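Local coordinates for synaptic vesicle membrane protein VAT-1 homolog-like (Homo sapiens, PDB 4A27) that probably acts as an NAD(P)-dependent oxidoreductase of the quinone oxidoreductase type, at residues 147-152 against 212-217; 170-175 against 189-194; 177-182 against 333-338. One frame throughout, in Å; residues are numbered along the deposited sequence.

Interaction 1: residues 147-152 against 212-217. With EDO (1,2-ethanediol), chain F.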
ATOM      1  N   LEU A 147      10.731   1.729   9.960  1.00 33.68           N
ATOM      2  CA  LEU A 147      11.489   2.868  10.386  1.00 39.77           C
ATOM      3  C   LEU A 147      10.557   3.996  10.741  1.00 41.74           C
ATOM      4  O   LEU A 147       9.790   4.462   9.888  1.00 41.26           O
ATOM      5  CB  LEU A 147      12.464   3.357   9.281  1.00 42.41           C
ATOM      6  CG  LEU A 147      13.297   4.630   9.599  1.00 45.66           C
ATOM      7  CD1 LEU A 147      14.090   4.473  10.903  1.00 47.27           C
ATOM      8  CD2 LEU A 147      14.300   4.975   8.493  1.00 49.23           C
ATOM      9  N   VAL A 148      10.681   4.458  11.983  1.00 34.95           N
ATOM     10  CA  VAL A 148       9.890   5.552  12.499  1.00 40.75           C
ATOM     11  C   VAL A 148      10.760   6.747  12.828  1.00 44.64           C
ATOM     12  O   VAL A 148      11.555   6.695  13.753  1.00 44.46           O
ATOM     13  CB  VAL A 148       9.182   5.125  13.811  1.00 42.71           C
ATOM     14  CG1 VAL A 148       7.970   6.008  14.038  1.00 46.81           C
ATOM     15  CG2 VAL A 148       8.774   3.667  13.674  1.00 40.32           C
ATOM     16  N   HIS A 149      10.570   7.831  12.090  1.00 40.26           N
ATOM     17  CA  HIS A 149      11.246   9.096  12.368  1.00 50.23           C
ATOM     18  C   HIS A 149      10.586   9.806  13.555  1.00 58.63           C
ATOM     19  O   HIS A 149       9.408   9.622  13.774  1.00 40.48           O
ATOM     20  CB  HIS A 149      11.222   9.958  11.095  1.00 44.67           C
ATOM     21  CG  HIS A 149      12.249   9.542  10.089  1.00 51.07           C
ATOM     22  ND1 HIS A 149      11.926   8.929   8.901  1.00 58.38           N
ATOM     23  CD2 HIS A 149      13.601   9.616  10.121  1.00 55.20           C
ATOM     24  CE1 HIS A 149      13.030   8.669   8.227  1.00 55.76           C
ATOM     25  NE2 HIS A 149      14.062   9.070   8.949  1.00 61.15           N
ATOM     26  N   SER A 150      11.346  10.571  14.334  1.00 50.04           N
ATOM     27  CA  SER A 150      10.804  11.273  15.510  1.00 53.02           C
ATOM     28  C   SER A 150      10.111  10.265  16.432  1.00 49.51           C
ATOM     29  O   SER A 150       8.932  10.416  16.799  1.00 46.44           O
ATOM     30  CB  SER A 150       9.832  12.391  15.084  1.00 52.16           C
ATOM     31  N   ALA A 151      10.866   9.238  16.807  1.00 46.83           N
ATOM     32  CA  ALA A 151      10.370   8.113  17.603  1.00 41.97           C
ATOM     33  C   ALA A 151       9.848   8.509  18.990  1.00 43.04           C
ATOM     34  O   ALA A 151       9.112   7.729  19.614  1.00 40.03           O
ATOM     35  CB  ALA A 151      11.434   7.073  17.771  1.00 41.19           C
ATOM     36  N   GLY A 152      10.248   9.686  19.465  1.00 45.11           N
ATOM     37  CA  GLY A 152       9.826  10.182  20.772  1.00 48.74           C
ATOM     38  C   GLY A 152       8.518  10.959  20.764  1.00 40.82           C
ATOM     39  O   GLY A 152       7.976  11.246  21.823  1.00 44.48           O
ATOM     40  N   VAL A 212       8.566   2.826   5.852  1.00 33.59           N
ATOM     41  CA  VAL A 212       9.137   4.052   6.383  1.00 39.73           C
ATOM     42  C   VAL A 212       7.995   5.045   6.653  1.00 38.95           C
ATOM     43  O   VAL A 212       7.193   5.289   5.745  1.00 36.30           O
ATOM     44  CB  VAL A 212      10.172   4.698   5.439  1.00 40.46           C
ATOM     45  CG1 VAL A 212      10.684   6.045   6.069  1.00 42.61           C
ATOM     46  CG2 VAL A 212      11.370   3.756   5.183  1.00 45.66           C
ATOM     47  N   LEU A 213       7.962   5.610   7.871  1.00 35.86           N
ATOM     48  CA  LEU A 213       6.979   6.603   8.283  1.00 34.96           C
ATOM     49  C   LEU A 213       7.658   7.923   8.556  1.00 39.81           C
ATOM     50  O   LEU A 213       8.491   8.054   9.474  1.00 38.89           O
ATOM     51  CB  LEU A 213       6.247   6.180   9.530  1.00 36.31           C
ATOM     52  CG  LEU A 213       5.606   4.815   9.463  1.00 37.40           C
ATOM     53  CD1 LEU A 213       5.118   4.409  10.829  1.00 43.51           C
ATOM     54  CD2 LEU A 213       4.479   4.867   8.397  1.00 32.27           C
ATOM     55  N   ASP A 214       7.309   8.919   7.745  1.00 40.30           N
ATOM     56  CA  ASP A 214       8.027  10.172   7.744  1.00 36.00           C
ATOM     57  C   ASP A 214       7.089  11.366   7.850  1.00 49.80           C
ATOM     58  O   ASP A 214       6.257  11.604   6.953  1.00 43.63           O
ATOM     59  CB  ASP A 214       8.797  10.287   6.427  1.00 43.04           C
ATOM     60  CG  ASP A 214       9.862  11.375   6.469  1.00 49.27           C
ATOM     61  OD1 ASP A 214      10.173  11.881   7.577  1.00 49.22           O
ATOM     62  OD2 ASP A 214      10.412  11.678   5.398  1.00 57.54           O
ATOM     63  N   CYS A 215       7.240  12.164   8.903  1.00 60.78           N
ATOM     64  CA  CYS A 215       6.280  13.255   9.127  1.00 76.03           C
ATOM     65  C   CYS A 215       6.597  14.492   8.300  1.00 72.17           C
ATOM     66  O   CYS A 215       7.700  14.642   7.774  1.00 83.11           O
ATOM     67  CB  CYS A 215       6.133  13.591  10.625  1.00 84.69           C
ATOM     68  SG  CYS A 215       7.498  14.495  11.361  1.00119.67           S
ATOM     69  N   LEU A 216       5.584  15.347   8.183  1.00 97.79           N
ATOM     70  CA  LEU A 216       5.698  16.678   7.597  1.00116.13           C
ATOM     71  C   LEU A 216       6.357  17.634   8.582  1.00120.34           C
ATOM     72  O   LEU A 216       6.729  18.741   8.203  1.00 89.65           O
ATOM     73  CB  LEU A 216       4.318  17.239   7.196  1.00123.91           C
ATOM     74  CG  LEU A 216       3.955  17.166   5.717  1.00 91.95           C
ATOM     75  CD1 LEU A 216       3.575  15.726   5.316  1.00 60.50           C
ATOM     76  CD2 LEU A 216       2.829  18.168   5.426  1.00 87.85           C
ATOM     77  N   CYS A 217       6.487  17.201   9.840  1.00125.35           N
ATOM     78  CA  CYS A 217       7.022  18.025  10.926  1.00106.67           C
ATOM     79  C   CYS A 217       8.549  18.147  10.871  1.00 98.72           C
ATOM     80  O   CYS A 217       9.242  17.253  10.379  1.00100.66           O
ATOM     81  CB  CYS A 217       6.587  17.446  12.284  1.00 76.00           C
TER
HETATM   82  C1  EDO F1390      10.678  13.319  18.174  1.00 60.23           C
HETATM   83  O1  EDO F1390      11.632  12.356  18.726  1.00 33.46           O
HETATM   84  C2  EDO F1390       9.989  14.198  19.243  1.00 81.65           C
HETATM   85  O2  EDO F1390       9.169  15.224  18.669  1.00 66.45           O
HETATM   86  O   HOH W   1       7.412   9.122  11.962  1.00 57.59           O
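The imidazole of His149 turns an edge to the neighbouring strand: Leu213 O and Val212 CG1 both lie near the ring plane, with His149 CE1 4.1 Å from Val212 CG1. Over one face sits Leu147 CG, displaced toward the rim, and the ring of Tyr197 meets the imidazole steeply. The carboxylate of Asp214 comes obliquely, its plane 43° from the ring, and His149 ND1 stays 3.7 Å from Asp214 OD1, too far for a hydrogen bond; Asp214 OD2 is taken instead by the hydroxyl of Tyr234. The CG of His149 stands anti to its own carbonyl carbon (chi1 -78°), which sets the imidazole beside the backbone N, its edge turned to Leu213 O and Val212 CG1.

The two strands, 145-148 and 209-215, are central neighbours in the parallel sheet of the Rossmann-type domain, and the chain leaves the first at its C-terminal end, where such folds generally hold their cofactor. Leu213 N donates to Leu147 O at 3.0 Å, almost straight at 168°, and His149 N makes a weak bond of 3.3 Å to Leu213 O. A water donates to both Leu213 O and His149 O, extending the pairing where the strands diverge. Branched Val148 and Leu213 fill one face against Val159 of helix 154-163; on the other, Leu147 CB lies 4.3 Å from Val212 CG2. Farther along, Gly152 N donates to O1 of an ethanediol, probably from the crystallisation liquor, at 3.1 Å.

Interaction 2: residues 170-175 against 189-194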
ATOM      1  N   THR A 170      10.428  -5.596  13.818  1.00 38.54           N
ATOM      2  CA  THR A 170      11.600  -4.833  14.225  1.00 43.52           C
ATOM      3  C   THR A 170      11.389  -3.357  13.936  1.00 39.12           C
ATOM      4  O   THR A 170      11.188  -2.963  12.790  1.00 43.69           O
ATOM      5  CB  THR A 170      12.868  -5.356  13.506  1.00 49.79           C
ATOM      6  OG1 THR A 170      13.019  -6.738  13.798  1.00 42.01           O
ATOM      7  CG2 THR A 170      14.117  -4.632  13.941  1.00 44.80           C
ATOM      8  N   VAL A 171      11.432  -2.550  14.990  1.00 34.94           N
ATOM      9  CA  VAL A 171      11.168  -1.124  14.896  1.00 36.09           C
ATOM     10  C   VAL A 171      12.481  -0.378  15.066  1.00 37.56           C
ATOM     11  O   VAL A 171      13.191  -0.532  16.071  1.00 42.66           O
ATOM     12  CB  VAL A 171      10.153  -0.677  15.975  1.00 34.94           C
ATOM     13  CG1 VAL A 171       9.793   0.836  15.845  1.00 30.16           C
ATOM     14  CG2 VAL A 171       8.863  -1.604  15.967  1.00 32.57           C
ATOM     15  N   PHE A 172      12.794   0.408  14.066  1.00 38.39           N
ATOM     16  CA  PHE A 172      13.929   1.290  14.068  1.00 35.74           C
ATOM     17  C   PHE A 172      13.375   2.680  14.315  1.00 49.38           C
ATOM     18  O   PHE A 172      12.396   3.085  13.662  1.00 42.73           O
ATOM     19  CB  PHE A 172      14.620   1.241  12.706  1.00 44.99           C
ATOM     20  CG  PHE A 172      15.276  -0.093  12.386  1.00 45.32           C
ATOM     21  CD1 PHE A 172      16.569  -0.352  12.808  1.00 61.66           C
ATOM     22  CD2 PHE A 172      14.614  -1.078  11.687  1.00 42.52           C
ATOM     23  CE1 PHE A 172      17.183  -1.567  12.510  1.00 53.15           C
ATOM     24  CE2 PHE A 172      15.209  -2.288  11.384  1.00 50.35           C
ATOM     25  CZ  PHE A 172      16.514  -2.533  11.809  1.00 51.25           C
ATOM     26  N   GLY A 173      13.947   3.379  15.305  1.00 37.35           N
ATOM     27  CA  GLY A 173      13.573   4.737  15.603  1.00 35.87           C
ATOM     28  C   GLY A 173      14.746   5.693  15.445  1.00 41.99           C
ATOM     29  O   GLY A 173      15.897   5.292  15.587  1.00 53.41           O
ATOM     30  N   THR A 174      14.449   6.938  15.085  1.00 44.89           N
ATOM     31  CA  THR A 174      15.397   8.046  15.252  1.00 53.90           C
ATOM     32  C   THR A 174      14.845   9.066  16.271  1.00 58.88           C
ATOM     33  O   THR A 174      13.632   9.276  16.358  1.00 60.61           O
ATOM     34  CB  THR A 174      15.708   8.735  13.914  1.00 52.41           C
ATOM     35  OG1 THR A 174      14.537   9.357  13.406  1.00 54.79           O
ATOM     36  CG2 THR A 174      16.230   7.717  12.893  1.00 61.13           C
ATOM     37  N   ALA A 175      15.754   9.693  17.018  1.00 50.27           N
ATOM     38  CA  ALA A 175      15.433  10.685  18.042  1.00 51.05           C
ATOM     39  C   ALA A 175      16.726  11.382  18.531  1.00 60.05           C
ATOM     40  O   ALA A 175      17.809  10.793  18.476  1.00 48.84           O
ATOM     41  CB  ALA A 175      14.754  10.033  19.209  1.00 42.59           C
ATOM     42  N   HIS A 189      15.815  -0.789  17.995  1.00 45.02           N
ATOM     43  CA  HIS A 189      17.077  -0.090  17.788  1.00 48.69           C
ATOM     44  C   HIS A 189      16.766   1.394  17.625  1.00 48.87           C
ATOM     45  O   HIS A 189      15.864   1.754  16.880  1.00 47.39           O
ATOM     46  CB  HIS A 189      17.806  -0.597  16.538  1.00 49.53           C
ATOM     47  CG  HIS A 189      18.101  -2.061  16.584  1.00 70.72           C
ATOM     48  ND1 HIS A 189      17.458  -2.977  15.781  1.00 65.21           N
ATOM     49  CD2 HIS A 189      18.949  -2.774  17.366  1.00 60.18           C
ATOM     50  CE1 HIS A 189      17.910  -4.190  16.049  1.00 61.25           C
ATOM     51  NE2 HIS A 189      18.808  -4.096  17.015  1.00 63.67           N
ATOM     52  N   LEU A 190      17.546   2.233  18.296  1.00 47.88           N
ATOM     53  CA  LEU A 190      17.336   3.669  18.314  1.00 55.31           C
ATOM     54  C   LEU A 190      18.583   4.372  17.792  1.00 60.58           C
ATOM     55  O   LEU A 190      19.686   4.044  18.202  1.00 65.11           O
ATOM     56  CB  LEU A 190      17.022   4.118  19.757  1.00 46.42           C
ATOM     57  CG  LEU A 190      16.425   5.498  19.979  1.00 44.11           C
ATOM     58  CD1 LEU A 190      15.059   5.650  19.294  1.00 49.45           C
ATOM     59  CD2 LEU A 190      16.317   5.836  21.479  1.00 46.81           C
ATOM     60  N   PHE A 191      18.399   5.348  16.903  1.00 50.03           N
ATOM     61  CA  PHE A 191      19.515   6.045  16.289  1.00 61.29           C
ATOM     62  C   PHE A 191      19.434   7.551  16.427  1.00 68.75           C
ATOM     63  O   PHE A 191      18.365   8.146  16.619  1.00 63.43           O
ATOM     64  CB  PHE A 191      19.637   5.662  14.814  1.00 60.32           C
ATOM     65  CG  PHE A 191      19.855   4.207  14.606  1.00 66.80           C
ATOM     66  CD1 PHE A 191      20.896   3.550  15.256  1.00 81.67           C
ATOM     67  CD2 PHE A 191      19.016   3.475  13.795  1.00 71.66           C
ATOM     68  CE1 PHE A 191      21.099   2.189  15.081  1.00 81.15           C
ATOM     69  CE2 PHE A 191      19.221   2.112  13.613  1.00 66.12           C
ATOM     70  CZ  PHE A 191      20.251   1.472  14.258  1.00 76.27           C
ATOM     71  N   ASP A 192      20.600   8.167  16.334  1.00 62.03           N
ATOM     72  CA  ASP A 192      20.708   9.585  16.468  1.00 57.01           C
ATOM     73  C   ASP A 192      20.211  10.183  15.194  1.00 57.14           C
ATOM     74  O   ASP A 192      20.651   9.829  14.096  1.00 58.05           O
ATOM     75  CB  ASP A 192      22.152  10.003  16.710  1.00 67.29           C
ATOM     76  CG  ASP A 192      22.281  11.494  16.985  1.00 79.40           C
ATOM     77  OD1 ASP A 192      21.582  12.307  16.325  1.00 63.45           O
ATOM     78  OD2 ASP A 192      23.076  11.848  17.867  1.00 93.82           O
ATOM     79  N   ARG A 193      19.270  11.096  15.382  1.00 62.34           N
ATOM     80  CA  ARG A 193      18.582  11.817  14.321  1.00 59.19           C
ATOM     81  C   ARG A 193      19.588  12.433  13.369  1.00 53.66           C
ATOM     82  O   ARG A 193      19.555  12.169  12.187  1.00 58.53           O
ATOM     83  CB  ARG A 193      17.748  12.907  15.001  1.00 82.77           C
ATOM     84  CG  ARG A 193      16.639  13.504  14.208  1.00 83.15           C
ATOM     85  CD  ARG A 193      15.684  14.234  15.161  1.00 87.34           C
ATOM     86  NE  ARG A 193      16.386  15.236  15.962  1.00 73.95           N
ATOM     87  CZ  ARG A 193      16.693  16.470  15.548  1.00 97.15           C
ATOM     88  NH1 ARG A 193      16.346  16.884  14.327  1.00 80.22           N
ATOM     89  NH2 ARG A 193      17.354  17.307  16.361  1.00 75.16           N
ATOM     90  N   ASN A 194      20.524  13.193  13.931  1.00 63.39           N
ATOM     91  CA  ASN A 194      21.520  13.952  13.158  1.00 79.17           C
ATOM     92  C   ASN A 194      22.768  13.187  12.701  1.00 85.28           C
ATOM     93  O   ASN A 194      23.623  13.758  12.031  1.00 82.94           O
ATOM     94  CB  ASN A 194      21.975  15.153  13.982  1.00 86.97           C
ATOM     95  CG  ASN A 194      20.837  16.078  14.327  1.00 82.06           C
ATOM     96  OD1 ASN A 194      20.525  16.264  15.500  1.00 69.17           O
ATOM     97  ND2 ASN A 194      20.196  16.660  13.301  1.00 77.20           N
TER
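Gly173 is bonded through its N to His189 O, at 3.0 Å, and through its O to Phe191 N, at 2.8 Å. These bonds join strands 170-175 and 189-192, the two parallel strands of a beta-alpha-beta unit, the second forming an outermost strand of the Rossmann-type sheet within this chain. In the ladder His189 and Phe191 each use both N and O: His189 N reaches Val171 O, and Ala175 N answers to Phe191 O at 3.1 Å. The last rung, Arg193 N to Ala175 O, is weak; that carbonyl also accepts from His180 NE2.

The same ladder carbonyls also receive CA-H...O contacts: Thr174 CA lies 3.3 Å from Phe191 O, which already accepts from Ala175 N. Glycine suits position 173 because the methyl CD1 of Leu190 folds over its backbone, 3.8 Å from Gly173 O. On the other face, the rings of Phe172 and His189 point the same way with planes 28° apart, yet are slid so far that they scarcely overlap. Phe172 CD1 also meets Phe191 CE2 at 3.7 Å, at the edge of the Phe172 ring; Phe191 then packs on helix 197-204, which covers this face.

At Arg193 the side chain bends at chi3 (56°) and NE is bonded to Ser176 OG. Asp192 closes an Asx turn: its OD1 accepts from Asn194 N at 2.8 Å, met nearly along the C-O axis of the carboxylate.

Interaction 3: residues 177-182 against 333-338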
ATOM      1  N   THR A 177      19.618  12.553  20.975  1.00 52.16           N
ATOM      2  CA  THR A 177      20.291  11.620  21.898  1.00 55.42           C
ATOM      3  C   THR A 177      19.939  11.818  23.379  1.00 60.40           C
ATOM      4  O   THR A 177      19.982  10.850  24.175  1.00 58.08           O
ATOM      5  CB  THR A 177      21.845  11.609  21.731  1.00 66.68           C
ATOM      6  OG1 THR A 177      22.183  11.611  20.341  1.00 78.81           O
ATOM      7  CG2 THR A 177      22.463  10.363  22.377  1.00 79.40           C
ATOM      8  N   PHE A 178      19.592  13.050  23.763  1.00 58.00           N
ATOM      9  CA  PHE A 178      19.095  13.302  25.136  1.00 59.66           C
ATOM     10  C   PHE A 178      17.761  12.597  25.420  1.00 55.91           C
ATOM     11  O   PHE A 178      17.399  12.412  26.571  1.00 64.90           O
ATOM     12  CB  PHE A 178      19.002  14.808  25.475  1.00 70.90           C
ATOM     13  CG  PHE A 178      17.870  15.548  24.793  1.00 64.53           C
ATOM     14  CD1 PHE A 178      16.616  15.631  25.387  1.00 59.42           C
ATOM     15  CD2 PHE A 178      18.081  16.216  23.590  1.00 65.64           C
ATOM     16  CE1 PHE A 178      15.569  16.326  24.759  1.00 57.36           C
ATOM     17  CE2 PHE A 178      17.047  16.918  22.959  1.00 56.09           C
ATOM     18  CZ  PHE A 178      15.789  16.967  23.540  1.00 53.20           C
ATOM     19  N   LYS A 179      17.038  12.183  24.383  1.00 66.38           N
ATOM     20  CA  LYS A 179      15.808  11.423  24.591  1.00 65.33           C
ATOM     21  C   LYS A 179      16.035   9.921  24.745  1.00 58.37           C
ATOM     22  O   LYS A 179      15.147   9.241  25.271  1.00 52.68           O
ATOM     23  CB  LYS A 179      14.803  11.675  23.464  1.00 59.75           C
ATOM     24  CG  LYS A 179      14.289  13.114  23.408  1.00 55.30           C
ATOM     25  CD  LYS A 179      13.275  13.295  22.296  1.00 49.46           C
ATOM     26  CE  LYS A 179      12.818  14.734  22.183  1.00 49.78           C
ATOM     27  NZ  LYS A 179      12.210  14.992  20.868  1.00 50.34           N
ATOM     28  N   HIS A 180      17.210   9.422  24.322  1.00 51.15           N
ATOM     29  CA  HIS A 180      17.427   7.982  24.096  1.00 52.52           C
ATOM     30  C   HIS A 180      17.205   7.137  25.355  1.00 59.83           C
ATOM     31  O   HIS A 180      16.621   6.058  25.264  1.00 53.67           O
ATOM     32  CB  HIS A 180      18.814   7.694  23.472  1.00 57.94           C
ATOM     33  CG  HIS A 180      18.934   8.090  22.017  1.00 51.01           C
ATOM     34  ND1 HIS A 180      19.935   7.619  21.184  1.00 48.54           N
ATOM     35  CD2 HIS A 180      18.152   8.897  21.247  1.00 48.44           C
ATOM     36  CE1 HIS A 180      19.780   8.144  19.974  1.00 50.89           C
ATOM     37  NE2 HIS A 180      18.700   8.920  19.986  1.00 48.83           N
ATOM     38  N   GLU A 181      17.634   7.620  26.521  1.00 53.10           N
ATOM     39  CA  GLU A 181      17.510   6.828  27.760  1.00 62.51           C
ATOM     40  C   GLU A 181      16.036   6.632  28.111  1.00 59.11           C
ATOM     41  O   GLU A 181      15.651   5.554  28.572  1.00 73.83           O
ATOM     42  CB  GLU A 181      18.287   7.452  28.958  1.00 50.92           C
ATOM     43  N   ALA A 182      15.225   7.671  27.896  1.00 56.78           N
ATOM     44  CA  ALA A 182      13.791   7.621  28.206  1.00 52.88           C
ATOM     45  C   ALA A 182      12.947   6.792  27.208  1.00 53.36           C
ATOM     46  O   ALA A 182      11.924   6.211  27.595  1.00 52.59           O
ATOM     47  CB  ALA A 182      13.219   9.041  28.324  1.00 52.80           C
ATOM     48  N   GLY A 333      11.093  19.432  21.911  1.00 48.10           N
ATOM     49  CA  GLY A 333      11.575  19.076  23.235  1.00 50.53           C
ATOM     50  C   GLY A 333      10.769  18.029  23.972  1.00 56.77           C
ATOM     51  O   GLY A 333      11.169  17.591  25.051  1.00 50.38           O
ATOM     52  N   ASN A 334       9.616  17.649  23.416  1.00 51.74           N
ATOM     53  CA  ASN A 334       8.706  16.720  24.077  1.00 40.71           C
ATOM     54  C   ASN A 334       8.990  15.229  23.856  1.00 44.61           C
ATOM     55  O   ASN A 334       9.528  14.834  22.824  1.00 44.27           O
ATOM     56  CB  ASN A 334       7.278  16.986  23.605  1.00 43.26           C
ATOM     57  CG  ASN A 334       7.150  16.888  22.107  1.00 45.07           C
ATOM     58  OD1 ASN A 334       7.731  17.682  21.380  1.00 44.86           O
ATOM     59  ND2 ASN A 334       6.409  15.918  21.638  1.00 33.84           N
ATOM     60  N   ILE A 335       8.584  14.407  24.826  1.00 38.86           N
ATOM     61  CA  ILE A 335       8.446  12.967  24.654  1.00 41.29           C
ATOM     62  C   ILE A 335       6.952  12.609  24.831  1.00 38.95           C
ATOM     63  O   ILE A 335       6.441  12.581  25.942  1.00 38.47           O
ATOM     64  CB  ILE A 335       9.298  12.194  25.693  1.00 41.81           C
ATOM     65  CG1 ILE A 335      10.768  12.401  25.388  1.00 48.99           C
ATOM     66  CG2 ILE A 335       9.024  10.685  25.657  1.00 40.48           C
ATOM     67  CD1 ILE A 335      11.719  11.891  26.488  1.00 49.10           C
ATOM     68  N   GLY A 336       6.265  12.321  23.741  1.00 39.00           N
ATOM     69  CA  GLY A 336       4.819  12.099  23.827  1.00 39.92           C
ATOM     70  C   GLY A 336       4.046  13.398  23.709  1.00 46.39           C
ATOM     71  O   GLY A 336       4.571  14.433  23.287  1.00 35.44           O
ATOM     72  N   LYS A 337       2.792  13.339  24.102  1.00 38.68           N
ATOM     73  CA  LYS A 337       1.801  14.352  23.742  1.00 44.44           C
ATOM     74  C   LYS A 337       1.753  15.523  24.701  1.00 35.28           C
ATOM     75  O   LYS A 337       1.912  15.339  25.886  1.00 32.93           O
ATOM     76  CB  LYS A 337       0.418  13.686  23.810  1.00 45.54           C
ATOM     77  CG  LYS A 337      -0.704  14.524  23.259  1.00 47.31           C
ATOM     78  CD  LYS A 337      -0.992  14.202  21.829  1.00 41.63           C
ATOM     79  CE  LYS A 337      -2.017  15.151  21.202  1.00 36.70           C
ATOM     80  NZ  LYS A 337      -2.399  14.780  19.823  1.00 36.83           N
ATOM     81  N   LEU A 338       1.516  16.719  24.197  1.00 30.14           N
ATOM     82  CA  LEU A 338       1.291  17.862  25.072  1.00 33.77           C
ATOM     83  C   LEU A 338      -0.208  18.043  25.161  1.00 32.00           C
ATOM     84  O   LEU A 338      -0.895  17.979  24.160  1.00 33.42           O
ATOM     85  CB  LEU A 338       1.940  19.143  24.508  1.00 34.38           C
ATOM     86  CG  LEU A 338       3.468  19.124  24.492  1.00 44.68           C
ATOM     87  CD1 LEU A 338       3.976  18.095  23.467  1.00 36.84           C
ATOM     88  CD2 LEU A 338       3.978  20.527  24.228  1.00 34.38           C
TER
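Lys179 and Ile335 lie alongside each other and point opposite ways, the lysine reaching out from the helical turn while the isoleucine reaches back toward it. Beyond CG the lysine is fully extended, and its aliphatic part lies against the isoleucine branch: Lys179 CD is 4.1 Å from Ile335 CG1. Because chi1 of Ile335 is -69°, CG1 stands anti to the carbonyl carbon, and that branch runs on extended, carrying CD1 to the helix, where it meets Ala182 CB at 3.7 Å. Lysine and alanine sit three positions apart, so both face the loop; the small methyl of Ala182 lets the tip of the isoleucine come close to the helix.

The contact joins residues 177-182, on the beta-alpha-beta crossover of the Rossmann-type domain that holds helix 180-183, to the loop between helix 322-330 and strand 337-341, which belongs to the mixed sheet of the other domain. A long side chain suits the gap, since the closest CA atoms, those of Lys179 and Ile335, are 7.5 Å apart.

At its end the lysine turns from apolar to polar partners. Lys179 NZ bonds to Arg332 O and makes a weak bond of 3.3 Å to Asn334 O, although the position of the ammonium is less certain than the rest of the chain. Asn334 points its CB away from the helix and braces its own loop: ND2 donates to Gly336 O at 2.9 Å, in the carbonyl plane and at 161°. Gly336 adopts a positive phi of 87°, with backbone angles at which a CB would jam against the preceding carbonyl O, while Ile335 N is held by Asp314 OD1.

How the interactions relate
From the N terminus, strand 145-148 opens a long loop that interaction 1 closes at 212-217, joining two central strands of the parallel sheet. Interaction 2 lies wholly within that loop and closes a much shorter one, from 170-175 to 189-194, adding strand 189-192, one of the sheet's two outermost strands in this chain. Helix 180-183, on the crossover between those strands, starts interaction 3, whose partner 333-338 comes some 150 residues later; its loop therefore crosses both others. Strands 145-148 and 170-175 are neighbours, with Val148 N 2.8 Å from Phe172 O, while Gly152 O lies 2.8 Å from Gly336 N. Together the contacts tie the nucleotide-binding-type sheet to the segment returning to the other domain.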